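Local coordinates for molybdopterin biosynthesis protein MoaB (Sulfolobus tokodaii, PDB 3IWT) that probably binds molybdopterin and takes part in molybdenum cofactor biosynthesis, as a member of the MogA/MoaB family, at residues L16-I21 with V82-S87; D43-L48 with D155-A160; I67-A72 with D97-T102; G89-S94 with Y133-S138; L106-I111 with G140-K145. All coordinates share one frame; numbering follows the deposited sequence. Where two conformers were deposited one is given.

Interaction 1: L16-I21 with V82-S87; sequences LNFYVI and VDVIIS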
# COMPACT_ATOMS: atom_id res chain seq x y z
N LEU A 16 -21.36 24.72 -13.41
CA LEU A 16 -21.25 23.34 -12.93
C LEU A 16 -22.18 23.12 -11.74
O LEU A 16 -22.53 24.07 -11.03
CB LEU A 16 -19.80 23.02 -12.56
CG LEU A 16 -18.77 23.05 -13.70
CD1 LEU A 16 -17.36 23.00 -13.12
CD2 LEU A 16 -19.02 21.91 -14.71
N ASN A 17 -22.59 21.88 -11.54
CA ASN A 17 -23.48 21.47 -10.44
C ASN A 17 -22.69 20.88 -9.25
O ASN A 17 -21.91 19.91 -9.39
CB ASN A 17 -24.47 20.42 -10.92
CG ASN A 17 -25.39 20.91 -12.03
OD1 ASN A 17 -25.73 20.14 -12.94
ND2 ASN A 17 -25.84 22.12 -11.94
N PHE A 18 -22.91 21.46 -8.07
CA PHE A 18 -22.15 21.11 -6.87
C PHE A 18 -23.08 20.51 -5.83
O PHE A 18 -24.24 20.94 -5.70
CB PHE A 18 -21.48 22.35 -6.28
CG PHE A 18 -20.30 22.84 -7.06
CD1 PHE A 18 -20.49 23.48 -8.26
CD2 PHE A 18 -18.99 22.62 -6.61
CE1 PHE A 18 -19.42 23.96 -9.00
CE2 PHE A 18 -17.90 23.09 -7.34
CZ PHE A 18 -18.12 23.74 -8.56
N TYR A 19 -22.58 19.53 -5.08
CA TYR A 19 -23.25 18.99 -3.91
C TYR A 19 -22.36 19.28 -2.69
O TYR A 19 -21.15 18.99 -2.71
CB TYR A 19 -23.44 17.49 -4.07
CG TYR A 19 -24.41 16.86 -3.12
CD1 TYR A 19 -25.63 16.36 -3.58
CD2 TYR A 19 -24.12 16.73 -1.77
CE1 TYR A 19 -26.52 15.73 -2.73
CE2 TYR A 19 -25.01 16.15 -0.90
CZ TYR A 19 -26.21 15.64 -1.39
OH TYR A 19 -27.08 15.02 -0.54
N VAL A 20 -22.96 19.82 -1.63
CA VAL A 20 -22.19 20.29 -0.48
C VAL A 20 -22.48 19.40 0.73
O VAL A 20 -23.63 19.17 1.06
CB VAL A 20 -22.50 21.76 -0.13
CG1 VAL A 20 -21.67 22.25 1.07
CG2 VAL A 20 -22.24 22.67 -1.33
N ILE A 21 -21.43 18.94 1.39
CA ILE A 21 -21.59 18.06 2.56
C ILE A 21 -20.90 18.65 3.78
O ILE A 21 -19.68 18.92 3.76
CB ILE A 21 -21.07 16.64 2.30
CG1 ILE A 21 -21.73 16.01 1.06
CG2 ILE A 21 -21.25 15.72 3.55
CD1 ILE A 21 -21.12 14.65 0.67
N VAL A 82 -24.79 15.74 -10.65
CA VAL A 82 -23.70 16.28 -9.82
C VAL A 82 -22.38 16.25 -10.59
O VAL A 82 -21.99 15.21 -11.12
CB VAL A 82 -23.57 15.52 -8.46
CG1 VAL A 82 -22.26 15.92 -7.73
CG2 VAL A 82 -24.79 15.79 -7.57
N ASP A 83 -21.69 17.39 -10.65
CA ASP A 83 -20.34 17.44 -11.25
C ASP A 83 -19.23 17.38 -10.21
O ASP A 83 -18.18 16.75 -10.43
CB ASP A 83 -20.17 18.71 -12.10
CG ASP A 83 -21.18 18.80 -13.21
OD1 ASP A 83 -21.33 17.82 -13.95
OD2 ASP A 83 -21.83 19.87 -13.36
N VAL A 84 -19.44 18.05 -9.09
CA VAL A 84 -18.41 18.21 -8.07
C VAL A 84 -19.10 18.07 -6.69
O VAL A 84 -20.21 18.61 -6.47
CB VAL A 84 -17.73 19.60 -8.14
CG1 VAL A 84 -16.60 19.74 -7.10
CG2 VAL A 84 -17.23 19.94 -9.56
N ILE A 85 -18.40 17.40 -5.79
CA ILE A 85 -18.80 17.28 -4.39
C ILE A 85 -17.74 18.00 -3.56
O ILE A 85 -16.55 17.74 -3.72
CB ILE A 85 -18.89 15.81 -3.93
CG1 ILE A 85 -19.92 15.03 -4.77
CG2 ILE A 85 -19.21 15.73 -2.41
CD1 ILE A 85 -19.85 13.48 -4.66
N ILE A 86 -18.19 18.86 -2.66
CA ILE A 86 -17.32 19.54 -1.72
C ILE A 86 -17.80 19.27 -0.30
O ILE A 86 -18.97 19.49 0.05
CB ILE A 86 -17.26 21.07 -1.96
CG1 ILE A 86 -16.82 21.39 -3.41
CG2 ILE A 86 -16.31 21.76 -0.92
CD1 ILE A 86 -16.76 22.91 -3.71
N SER A 87 -16.90 18.76 0.53
CA SER A 87 -17.22 18.58 1.94
C SER A 87 -16.41 19.53 2.79
O SER A 87 -15.28 19.91 2.43
CB SER A 87 -17.03 17.13 2.41
OG SER A 87 -15.65 16.74 2.38
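Asp-83 reaches across to the start of strand 17-23 and takes the backbone N-H of Asn-17 on its carboxylate, with Asp-83 OD2 2.8 Å from Asn-17 N and the bond almost straight at 175°. The donor arrives on the anti side of that oxygen, a little out of the carboxylate plane, while OD1 forms a salt bridge with Arg-177. Asn-17 replies with its carbonyl: Asn-17 O accepts from two consecutive N-H groups, Asp-83 N at 2.8 Å and Val-84 N at 3.1 Å. A regular parallel pairing runs on from there, Tyr-19 N giving to Val-84 O, Ile-86 N to Tyr-19 O and Ile-21 N to Ile-86 O. The two strand segments approach to 4.7 Å between axes, 20° apart.

On the face that carries Phe-18 and Val-20, the Phe-18 ring lies beside Val-84. With its CG anti to the carbonyl carbon (chi1 -73°), the ring leans over the neighbouring strand, so that Val-84 CG2 stands above one face in a CH-pi contact. Phe-18 CE2 is 3.6 Å from Val-84 CB, and Ile-86 CD1 closes on Phe-18 CD2 at 3.7 Å. On the other face Ile-21 CD1 meets Ile-85 CG2 at 3.8 Å, whereas the Tyr-19 ring leads off from the pair, grazing Val-82. Helix 154-176 packs on Val-84 and Ile-86, helix 66-77 on Tyr-19 and Ile-85, as expected for inner strands of an alpha-beta-alpha sandwich. The carboxylate has partners on both oxygens, one an arginine, which is likely to keep it ionised although it is buried.

Interaction 2: D43-L48 with D155-A160; sequences DIIKQL and DAVKLA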
# COMPACT_ATOMS: atom_id res chain seq x y z
N ASP A 43 -22.35 27.49 4.29
CA ASP A 43 -22.94 28.73 3.76
C ASP A 43 -21.97 29.49 2.87
O ASP A 43 -22.36 29.95 1.80
CB ASP A 43 -23.40 29.64 4.91
CG ASP A 43 -24.68 29.13 5.58
OD1 ASP A 43 -25.23 28.10 5.15
OD2 ASP A 43 -25.11 29.75 6.57
N ILE A 44 -20.72 29.59 3.29
CA ILE A 44 -19.67 30.23 2.48
C ILE A 44 -19.46 29.52 1.14
O ILE A 44 -19.34 30.17 0.11
CB ILE A 44 -18.30 30.30 3.27
CG1 ILE A 44 -18.33 31.43 4.29
CG2 ILE A 44 -17.11 30.53 2.33
CD1 ILE A 44 -17.18 31.39 5.30
N ILE A 45 -19.43 28.18 1.17
CA ILE A 45 -19.24 27.39 -0.04
C ILE A 45 -20.40 27.65 -1.01
O ILE A 45 -20.17 27.95 -2.17
CB ILE A 45 -19.13 25.89 0.29
CG1 ILE A 45 -17.85 25.61 1.09
CG2 ILE A 45 -19.20 25.03 -0.99
CD1 ILE A 45 -17.75 24.17 1.65
N LYS A 46 -21.63 27.58 -0.52
CA LYS A 46 -22.80 27.82 -1.36
C LYS A 46 -22.80 29.21 -1.98
O LYS A 46 -22.98 29.35 -3.20
CB LYS A 46 -24.07 27.62 -0.54
CG LYS A 46 -24.31 26.19 -0.10
CD LYS A 46 -25.34 26.13 1.02
CE LYS A 46 -25.64 24.69 1.40
NZ LYS A 46 -26.68 24.60 2.46
N GLN A 47 -22.58 30.22 -1.13
CA GLN A 47 -22.57 31.64 -1.50
C GLN A 47 -21.54 31.90 -2.62
O GLN A 47 -21.86 32.51 -3.65
CB GLN A 47 -22.16 32.45 -0.25
CG GLN A 47 -23.05 33.59 0.20
CD GLN A 47 -22.28 34.61 1.03
OE1 GLN A 47 -21.69 34.26 2.06
NE2 GLN A 47 -22.23 35.85 0.57
N LEU A 48 -20.30 31.42 -2.40
CA LEU A 48 -19.20 31.65 -3.35
C LEU A 48 -19.42 30.89 -4.64
O LEU A 48 -19.15 31.41 -5.72
CB LEU A 48 -17.83 31.28 -2.76
CG LEU A 48 -17.17 32.25 -1.77
CD1 LEU A 48 -15.91 31.64 -1.16
CD2 LEU A 48 -16.88 33.59 -2.44
N ASP A 155 -12.43 30.09 7.23
CA ASP A 155 -11.35 30.78 6.54
C ASP A 155 -10.65 29.81 5.59
O ASP A 155 -10.27 30.18 4.48
CB ASP A 155 -10.34 31.35 7.54
CG ASP A 155 -10.82 32.65 8.22
OD1 ASP A 155 -11.83 33.27 7.85
OD2 ASP A 155 -10.11 33.06 9.14
N ALA A 156 -10.48 28.56 6.02
CA ALA A 156 -9.85 27.52 5.19
C ALA A 156 -10.68 27.21 3.95
O ALA A 156 -10.15 27.04 2.84
CB ALA A 156 -9.61 26.22 6.03
N VAL A 157 -11.98 27.07 4.14
CA VAL A 157 -12.88 26.78 3.06
C VAL A 157 -12.88 27.92 2.03
O VAL A 157 -12.78 27.68 0.82
CB VAL A 157 -14.29 26.49 3.62
CG1 VAL A 157 -15.30 26.54 2.57
CG2 VAL A 157 -14.33 25.11 4.35
N LYS A 158 -12.95 29.14 2.53
CA LYS A 158 -12.90 30.33 1.67
C LYS A 158 -11.59 30.32 0.86
O LYS A 158 -11.61 30.55 -0.35
CB LYS A 158 -13.02 31.58 2.53
CG LYS A 158 -13.18 32.87 1.78
CD LYS A 158 -13.15 34.07 2.69
CE LYS A 158 -14.41 34.23 3.51
NZ LYS A 158 -14.55 35.67 3.97
N LEU A 159 -10.47 30.04 1.52
CA LEU A 159 -9.18 29.99 0.86
C LEU A 159 -9.12 28.94 -0.25
O LEU A 159 -8.62 29.21 -1.32
CB LEU A 159 -8.08 29.66 1.88
CG LEU A 159 -6.61 29.73 1.41
CD1 LEU A 159 -6.24 31.17 1.03
CD2 LEU A 159 -5.69 29.19 2.49
N ALA A 160 -9.61 27.72 0.04
CA ALA A 160 -9.61 26.63 -0.91
C ALA A 160 -10.45 27.01 -2.12
O ALA A 160 -10.02 26.84 -3.25
CB ALA A 160 -10.16 25.34 -0.26
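Lys-158 lays its aliphatic chain against Ile-44 and Leu-48 of helix 40-51. Its CB meets Ile-44 CG2 at 4.2 Å. The first torsion sets CG anti to the backbone N (chi1 -172°), which carries the chain outward, across the direction of the facing helix, and there Lys-158 CG comes to 4.2 Å from Leu-48 CD1, the two side chains crossing at about a right angle. CD passes on with no such close approach. A bend at chi3 (-74°) then turns CE back over the tip of Ile-44, where Lys-158 CE lies 4.4 Å from Ile-44 CD1. NZ points on outward, away from the facing helix; a bound magnesium ion is about 8 Å from this side chain, too far for a direct bond.

One residue earlier, Val-157 points toward helix 40-51 and fills the buried half of the contact. Its CG1 faces Ile-45, where the modelled approach to CG1 is too short for carbon atoms and is doubtful. The same methyl, Val-157 CG1, is 4.4 Å from Ile-44 CG2. No hydrogen bond joins the segments; their axes come within 9.6 Å and run in the same general direction, 25° apart, held by branched aliphatic groups and a lysine chain.

Both helices lie on the same side of the central sheet. Ile-45 rests on Ile-86 and Thr-88 of strand 84-88, and Val-157 on Thr-88 as well. Farther round helix 154-176, Ala-156, Leu-159 and Ala-160 pack on helix 112-123, which places this helix between helix 40-51 and helix 112-123.

Interaction 3: I67-A72 with D97-T102; sequences IKILKA and DITVET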
# COMPACT_ATOMS: atom_id res chain seq x y z
N ILE A 67 -19.92 5.34 8.55
CA ILE A 67 -21.06 4.89 7.74
C ILE A 67 -21.90 6.07 7.27
O ILE A 67 -22.30 6.12 6.11
CB ILE A 67 -21.98 3.90 8.50
CG1 ILE A 67 -21.22 2.62 8.86
CG2 ILE A 67 -23.21 3.54 7.66
CD1 ILE A 67 -20.72 1.86 7.68
N LYS A 68 -22.16 7.02 8.16
CA LYS A 68 -22.93 8.21 7.79
C LYS A 68 -22.24 9.08 6.74
O LYS A 68 -22.88 9.65 5.88
CB LYS A 68 -23.32 9.02 9.03
CG LYS A 68 -24.40 8.32 9.88
CD LYS A 68 -24.75 9.17 11.07
CE LYS A 68 -26.06 8.82 11.69
NZ LYS A 68 -26.21 7.45 12.09
N ILE A 69 -20.91 9.14 6.82
CA ILE A 69 -20.13 9.92 5.87
C ILE A 69 -20.12 9.21 4.52
O ILE A 69 -20.37 9.84 3.48
CB ILE A 69 -18.68 10.12 6.38
CG1 ILE A 69 -18.62 11.16 7.52
CG2 ILE A 69 -17.74 10.54 5.24
CD1 ILE A 69 -17.22 11.17 8.22
N LEU A 70 -19.93 7.89 4.52
CA LEU A 70 -20.02 7.12 3.28
C LEU A 70 -21.39 7.28 2.60
O LEU A 70 -21.46 7.52 1.40
CB LEU A 70 -19.75 5.62 3.53
CG LEU A 70 -18.35 5.16 3.93
CD1 LEU A 70 -18.38 3.67 4.42
CD2 LEU A 70 -17.36 5.38 2.77
N LYS A 71 -22.47 7.16 3.36
CA LYS A 71 -23.81 7.32 2.82
C LYS A 71 -24.04 8.72 2.23
O LYS A 71 -24.64 8.84 1.17
CB LYS A 71 -24.88 7.07 3.88
CG LYS A 71 -26.26 7.13 3.28
CD LYS A 71 -27.34 7.39 4.29
CE LYS A 71 -28.74 7.65 3.59
NZ LYS A 71 -28.92 6.84 2.34
N ALA A 72 -23.57 9.77 2.90
CA ALA A 72 -23.67 11.15 2.37
C ALA A 72 -22.96 11.27 1.01
O ALA A 72 -23.50 11.82 0.07
CB ALA A 72 -23.11 12.18 3.36
N ASP A 97 -11.56 13.14 13.76
CA ASP A 97 -11.45 13.50 12.33
C ASP A 97 -11.15 12.26 11.47
O ASP A 97 -10.02 11.72 11.51
CB ASP A 97 -10.33 14.52 12.10
CG ASP A 97 -10.70 15.93 12.56
OD1 ASP A 97 -11.85 16.20 12.93
OD2 ASP A 97 -9.76 16.75 12.58
N ILE A 98 -12.14 11.84 10.67
CA ILE A 98 -12.02 10.61 9.86
C ILE A 98 -12.44 10.78 8.37
O ILE A 98 -12.51 9.80 7.62
CB ILE A 98 -12.83 9.46 10.51
CG1 ILE A 98 -14.34 9.78 10.54
CG2 ILE A 98 -12.31 9.09 11.90
CD1 ILE A 98 -15.18 8.50 10.71
N THR A 99 -12.65 12.01 7.94
CA THR A 99 -13.18 12.27 6.60
C THR A 99 -12.24 11.75 5.50
O THR A 99 -12.67 11.03 4.58
CB THR A 99 -13.42 13.77 6.39
OG1 THR A 99 -14.36 14.27 7.35
CG2 THR A 99 -13.92 14.05 4.96
N VAL A 100 -10.96 12.07 5.62
CA VAL A 100 -9.95 11.70 4.61
C VAL A 100 -9.72 10.19 4.58
O VAL A 100 -9.65 9.59 3.52
CB VAL A 100 -8.61 12.47 4.83
CG1 VAL A 100 -7.55 12.02 3.83
CG2 VAL A 100 -8.87 14.00 4.70
N GLU A 101 -9.66 9.59 5.75
CA GLU A 101 -9.43 8.17 5.87
C GLU A 101 -10.64 7.38 5.37
O GLU A 101 -10.52 6.24 4.92
CB GLU A 101 -9.18 7.82 7.33
CG GLU A 101 -7.89 8.39 7.91
CD GLU A 101 -7.89 9.91 8.05
OE1 GLU A 101 -8.94 10.54 8.40
OE2 GLU A 101 -6.79 10.48 7.81
N THR A 102 -11.82 7.99 5.45
CA THR A 102 -13.03 7.36 4.98
C THR A 102 -13.17 7.48 3.44
O THR A 102 -13.49 6.49 2.76
CB THR A 102 -14.27 7.96 5.69
OG1 THR A 102 -14.14 7.75 7.10
CG2 THR A 102 -15.56 7.33 5.17
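Ile-69 and Thr-102 give up the most surface here, with Leu-70 next, and together they join helix 66-77 to the short helix 99-103. Ile-69 is directed at the short helix and uses two branches. Its CG2 lies 3.9 Å from Thr-102 CG2, while the longer arm runs toward the N-terminal end of the other helix, where Ile-69 CD1 meets Ile-98 CG1 at 4.0 Å. Thr-99 stands near the same methyl, but its hydroxyl is engaged by the carbonyl of Gly-89.

Thr-102 gives its two branches different tasks. With OG1 beside the backbone N (chi1 -60°), the hydroxyl turns back along its own helix and donates to the carbonyl of Ile-98, Thr-102 OG1 being 2.7 Å from Ile-98 O and well above the carbonyl plane. The backbone N of Thr-102 gives to the same oxygen, which thus holds two donors at the N-cap residue. CG2 is left to face helix 66-77, and there it meets Leu-70 obliquely, Thr-102 CG2 lying 3.6 Å from Leu-70 CD2.

Ile-69 also packs on Ile-23 and Val-62 of the sheet, and Leu-70 touches Leu-106 of the second subunit. The chemistry is that of a buried apolar joint: the threonine hydroxyl is satisfied by the carbonyl of its own N-cap residue, so that carbon meets carbon across the contact.

Interaction 4: G89-S94 with Y133-S138; sequences GGTGYS and YLTKAS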
# COMPACT_ATOMS: atom_id res chain seq x y z
N GLY A 89 -15.15 19.74 6.86
CA GLY A 89 -15.01 19.14 8.19
C GLY A 89 -14.28 17.81 8.24
O GLY A 89 -14.38 16.97 7.33
N GLY A 90 -13.50 17.64 9.30
CA GLY A 90 -12.91 16.37 9.67
C GLY A 90 -11.64 15.96 8.96
O GLY A 90 -11.37 14.75 8.85
N THR A 91 -10.86 16.95 8.53
CA THR A 91 -9.63 16.70 7.78
C THR A 91 -8.34 17.00 8.59
O THR A 91 -7.27 17.06 8.02
CB THR A 91 -9.63 17.48 6.45
OG1 THR A 91 -9.65 18.90 6.68
CG2 THR A 91 -10.84 17.11 5.58
N GLY A 92 -8.46 17.15 9.90
CA GLY A 92 -7.31 17.38 10.75
C GLY A 92 -6.93 16.19 11.60
O GLY A 92 -7.16 15.03 11.23
N TYR A 93 -6.30 16.48 12.74
CA TYR A 93 -5.75 15.44 13.60
C TYR A 93 -6.46 15.31 14.95
O TYR A 93 -5.94 14.66 15.85
CB TYR A 93 -4.24 15.62 13.77
CG TYR A 93 -3.53 15.40 12.46
CD1 TYR A 93 -3.20 14.11 12.03
CD2 TYR A 93 -3.26 16.45 11.60
CE1 TYR A 93 -2.60 13.89 10.79
CE2 TYR A 93 -2.67 16.25 10.36
CZ TYR A 93 -2.32 14.99 9.97
OH TYR A 93 -1.72 14.80 8.72
N SER A 94 -7.66 15.87 15.08
CA SER A 94 -8.53 15.45 16.18
C SER A 94 -8.76 13.93 16.10
O SER A 94 -8.83 13.36 15.01
CB SER A 94 -9.85 16.21 16.12
OG SER A 94 -10.81 15.59 16.94
N TYR A 133 0.67 22.37 8.34
CA TYR A 133 0.96 20.93 8.30
C TYR A 133 -0.02 20.09 9.09
O TYR A 133 0.06 18.85 9.06
CB TYR A 133 2.41 20.59 8.60
CG TYR A 133 2.90 20.70 10.03
CD1 TYR A 133 2.72 19.66 10.93
CD2 TYR A 133 3.60 21.81 10.45
CE1 TYR A 133 3.20 19.72 12.23
CE2 TYR A 133 4.11 21.90 11.75
CZ TYR A 133 3.91 20.84 12.65
OH TYR A 133 4.43 20.90 13.94
N LEU A 134 -0.98 20.74 9.74
CA LEU A 134 -2.00 20.03 10.51
C LEU A 134 -3.35 19.80 9.78
O LEU A 134 -4.35 19.42 10.41
CB LEU A 134 -2.18 20.77 11.84
CG LEU A 134 -0.92 20.74 12.73
CD1 LEU A 134 -1.25 21.34 14.09
CD2 LEU A 134 -0.36 19.33 12.87
N THR A 135 -3.36 19.99 8.45
CA THR A 135 -4.53 19.60 7.62
C THR A 135 -4.16 18.52 6.60
O THR A 135 -3.03 18.46 6.13
CB THR A 135 -5.15 20.81 6.92
OG1 THR A 135 -6.36 20.42 6.24
CG2 THR A 135 -4.17 21.49 5.93
N LYS A 136 -5.16 17.69 6.28
CA LYS A 136 -5.08 16.66 5.25
C LYS A 136 -6.13 16.87 4.15
O LYS A 136 -6.49 15.92 3.43
CB LYS A 136 -5.25 15.29 5.88
CG LYS A 136 -4.25 14.93 6.90
CD LYS A 136 -4.50 13.52 7.45
CE LYS A 136 -5.65 13.50 8.48
NZ LYS A 136 -5.64 12.20 9.18
N ALA A 137 -6.62 18.11 4.01
CA ALA A 137 -7.51 18.48 2.93
C ALA A 137 -7.00 17.85 1.63
O ALA A 137 -5.80 17.86 1.35
CB ALA A 137 -7.64 20.01 2.81
N SER A 138 -7.92 17.23 0.87
CA SER A 138 -7.59 16.36 -0.26
C SER A 138 -8.62 16.51 -1.37
O SER A 138 -9.71 17.05 -1.13
CB SER A 138 -7.55 14.90 0.20
OG SER A 138 -6.54 14.67 1.16
O HOH W 1 -7.94 20.51 8.85
O HOH W 2 -7.02 12.34 11.19
O HOH W 3 -1.00 17.05 7.47
O HOH W 4 -5.45 19.34 12.92
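The Tyr-93 ring and the Lys-136 chain cross obliquely, the lysine passing over one ring face. Lys-136 CE stands 4.2 Å from the ring centroid, 26° off the normal, in a CH-pi contact. The ring edge is turned to the backbone of the other loop: Leu-134 O lies near the ring plane, 3.4 Å from Tyr-93 CD2. Backbone joins backbone once, where Lys-136 N gives to Thr-91 O at 2.8 Å. Chi1 of -67° swings the Tyr-93 ring to the side of its own backbone N and brings the hydroxyl to a water; Tyr-93 OH donates to this water, which in turn donates to Tyr-133 O and Thr-135 O. The same hydroxyl accepts from the backbone N of Glu-112 of the third subunit. Lys-136 has its ionic mate in Glu-101. A leucine in place of Tyr-93 would probably leave that water and the Glu-112 N-H without their shared partner and strip the lysine chain of its aromatic cover. Thr-135 opens an ST turn, its OG1 accepting from Ala-137 N, and a bridging water links it to Thr-91 OG1. Two irregular loops are therefore joined by one backbone bond, bridging waters and an aromatic ring laid against a lysine chain, at an interface with another subunit.

Interaction 5: L106-I111 with G140-K145; sequences LFDREI and GIIGKK
Phe-107 lies flat on Gly-140, the tightest point of the contact: Gly-140 CA sits over the centre of the ring, 3.5 Å from the centroid and 8° off the normal. A side chain on that glycine would run into the ring. At the ring edge Ile-142 CD1 lies in plane, 4.0 Å from Phe-107 CD1. Replacing Phe-107 by an alanine would probably open a gap over Gly-140 and leave Ile-142 CD1 without the ring edge it rests against. On the opposite face of the sheet Ile-111 CD1 packs on Ile-141 CG1 at 3.9 Å.

Between the two sides runs a classic beta bulge at the outer edge of the chain's sheet, two residues, Asp-108 and Arg-109, standing opposite the single Ile-141. Their backbone N-H groups make weak bonds to Ile-141 O, while Ile-141 N gives to Arg-109 O at 3.0 Å.

Toward solvent the packing thins to polar links. A chi1 of -63° turns the Asp-108 carboxylate so that OD2 is offered to the type II' turn that starts at Ile-142: Gly-143 N is 2.8 Å from Asp-108 OD2, approaching from above the carboxylate plane, and a water ties that oxygen to Gly-143 O. This rim also meets other subunits: Asp-108 OD1 makes a salt bridge with Lys-66 of the second subunit, and Arg-109, in one of its two conformers, reaches the carbonyl of Ser-94 of the fourth subunit.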
# COMPACT_ATOMS: atom_id res chain seq x y z
N LEU A 106 -11.75 5.84 -1.74
CA LEU A 106 -12.73 5.62 -2.78
C LEU A 106 -12.42 6.27 -4.12
O LEU A 106 -13.09 6.00 -5.13
CB LEU A 106 -14.09 6.10 -2.31
CG LEU A 106 -14.53 5.60 -0.92
CD1 LEU A 106 -15.96 6.07 -0.75
CD2 LEU A 106 -14.39 4.11 -0.72
N PHE A 107 -11.44 7.15 -4.14
CA PHE A 107 -11.08 7.86 -5.35
C PHE A 107 -10.63 6.86 -6.41
O PHE A 107 -9.87 5.93 -6.11
CB PHE A 107 -9.96 8.90 -5.08
CG PHE A 107 -10.35 10.03 -4.15
CD1 PHE A 107 -11.66 10.44 -4.00
CD2 PHE A 107 -9.35 10.75 -3.47
CE1 PHE A 107 -12.01 11.51 -3.17
CE2 PHE A 107 -9.70 11.86 -2.63
CZ PHE A 107 -11.03 12.22 -2.49
N ASP A 108 -11.10 7.02 -7.63
CA ASP A 108 -10.48 6.36 -8.78
C ASP A 108 -8.99 6.78 -8.91
O ASP A 108 -8.12 5.94 -9.06
CB ASP A 108 -11.21 6.69 -10.07
CG ASP A 108 -12.67 6.20 -10.08
OD1 ASP A 108 -13.08 5.44 -9.20
OD2 ASP A 108 -13.39 6.56 -11.02
N ARG A 109 -8.76 8.10 -8.83
CA ARG A 109 -7.44 8.74 -8.84
C ARG A 109 -7.44 9.85 -7.79
O ARG A 109 -8.38 10.65 -7.78
CB ARG A 109 -7.17 9.38 -10.22
CG ARG A 109 -7.35 8.43 -11.39
CD ARG A 109 -6.84 9.03 -12.70
NE ARG A 109 -7.85 9.85 -13.35
CZ ARG A 109 -7.67 10.50 -14.50
NH1 ARG A 109 -6.49 10.46 -15.13
NH2 ARG A 109 -8.67 11.20 -15.01
N GLU A 110 -6.44 9.89 -6.91
CA GLU A 110 -6.27 11.04 -6.02
C GLU A 110 -5.68 12.17 -6.86
O GLU A 110 -4.76 11.96 -7.66
CB GLU A 110 -5.37 10.80 -4.77
CG GLU A 110 -5.40 12.00 -3.73
CD GLU A 110 -4.26 12.05 -2.68
OE1 GLU A 110 -3.47 11.11 -2.64
OE2 GLU A 110 -4.13 13.06 -1.90
N ILE A 111 -6.17 13.38 -6.65
CA ILE A 111 -5.51 14.55 -7.24
C ILE A 111 -4.43 14.91 -6.20
O ILE A 111 -4.65 15.72 -5.29
CB ILE A 111 -6.49 15.72 -7.55
CG1 ILE A 111 -7.55 15.23 -8.55
CG2 ILE A 111 -5.74 16.93 -8.14
CD1 ILE A 111 -8.81 16.08 -8.63
N GLY A 140 -9.96 14.38 -5.28
CA GLY A 140 -9.91 13.19 -6.09
C GLY A 140 -11.00 13.15 -7.13
O GLY A 140 -11.82 14.09 -7.26
N ILE A 141 -11.01 12.06 -7.88
CA ILE A 141 -11.90 11.86 -9.01
C ILE A 141 -12.58 10.51 -8.78
O ILE A 141 -11.90 9.52 -8.46
CB ILE A 141 -11.10 11.82 -10.36
CG1 ILE A 141 -10.35 13.14 -10.62
CG2 ILE A 141 -12.01 11.47 -11.54
CD1 ILE A 141 -9.03 12.97 -11.40
N ILE A 142 -13.92 10.49 -8.86
CA ILE A 142 -14.68 9.23 -8.85
C ILE A 142 -15.64 9.27 -10.02
O ILE A 142 -16.48 10.13 -10.09
CB ILE A 142 -15.50 9.03 -7.55
CG1 ILE A 142 -14.58 9.08 -6.34
CG2 ILE A 142 -16.29 7.68 -7.61
CD1 ILE A 142 -15.26 9.09 -5.00
N GLY A 143 -15.53 8.31 -10.94
CA GLY A 143 -16.30 8.36 -12.17
C GLY A 143 -15.88 9.61 -12.92
O GLY A 143 -14.69 9.84 -13.13
N LYS A 144 -16.83 10.42 -13.32
CA LYS A 144 -16.56 11.67 -14.02
C LYS A 144 -16.78 12.87 -13.11
O LYS A 144 -16.96 13.99 -13.59
CB LYS A 144 -17.46 11.79 -15.25
CG LYS A 144 -17.37 10.58 -16.23
CD LYS A 144 -15.91 10.35 -16.74
CE LYS A 144 -15.87 9.24 -17.82
NZ LYS A 144 -15.54 7.92 -17.19
N LYS A 145 -16.74 12.63 -11.81
CA LYS A 145 -16.98 13.66 -10.80
C LYS A 145 -15.71 13.99 -9.99
O LYS A 145 -14.86 13.14 -9.78
CB LYS A 145 -18.07 13.17 -9.85
CG LYS A 145 -19.39 12.75 -10.59
CD LYS A 145 -20.53 12.62 -9.62
CE LYS A 145 -21.71 11.86 -10.21
NZ LYS A 145 -22.32 12.52 -11.42
O HOH W 5 -12.62 8.14 -12.94

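Interaction 1 forms the middle of the sheet, and interaction 5 its far edge, 13 Å away between centres; Lys-145 NZ ties them, 2.7 Å from Val-82 O. Interaction 2 packs on one face through Ile-45 CD1, 3.8 Å from Ile-86 CG2, and interaction 3 on the other through Ile-21 CD1, 3.7 Å from Ala-72 O. Interactions 3 and 4 are joined by a salt bridge, Glu-101 OE2 to Lys-136 NZ at 2.5 Å. The centres of interactions 4 and 5 are about 19 Å apart in one chain, but between subunits they meet: Tyr-93 packs on Ile-141 of a neighbouring subunit. About 4 Å from the Thr-135 side chain of interaction 4, a glycerol, probably from the crystallisation liquor, may mark a pocket.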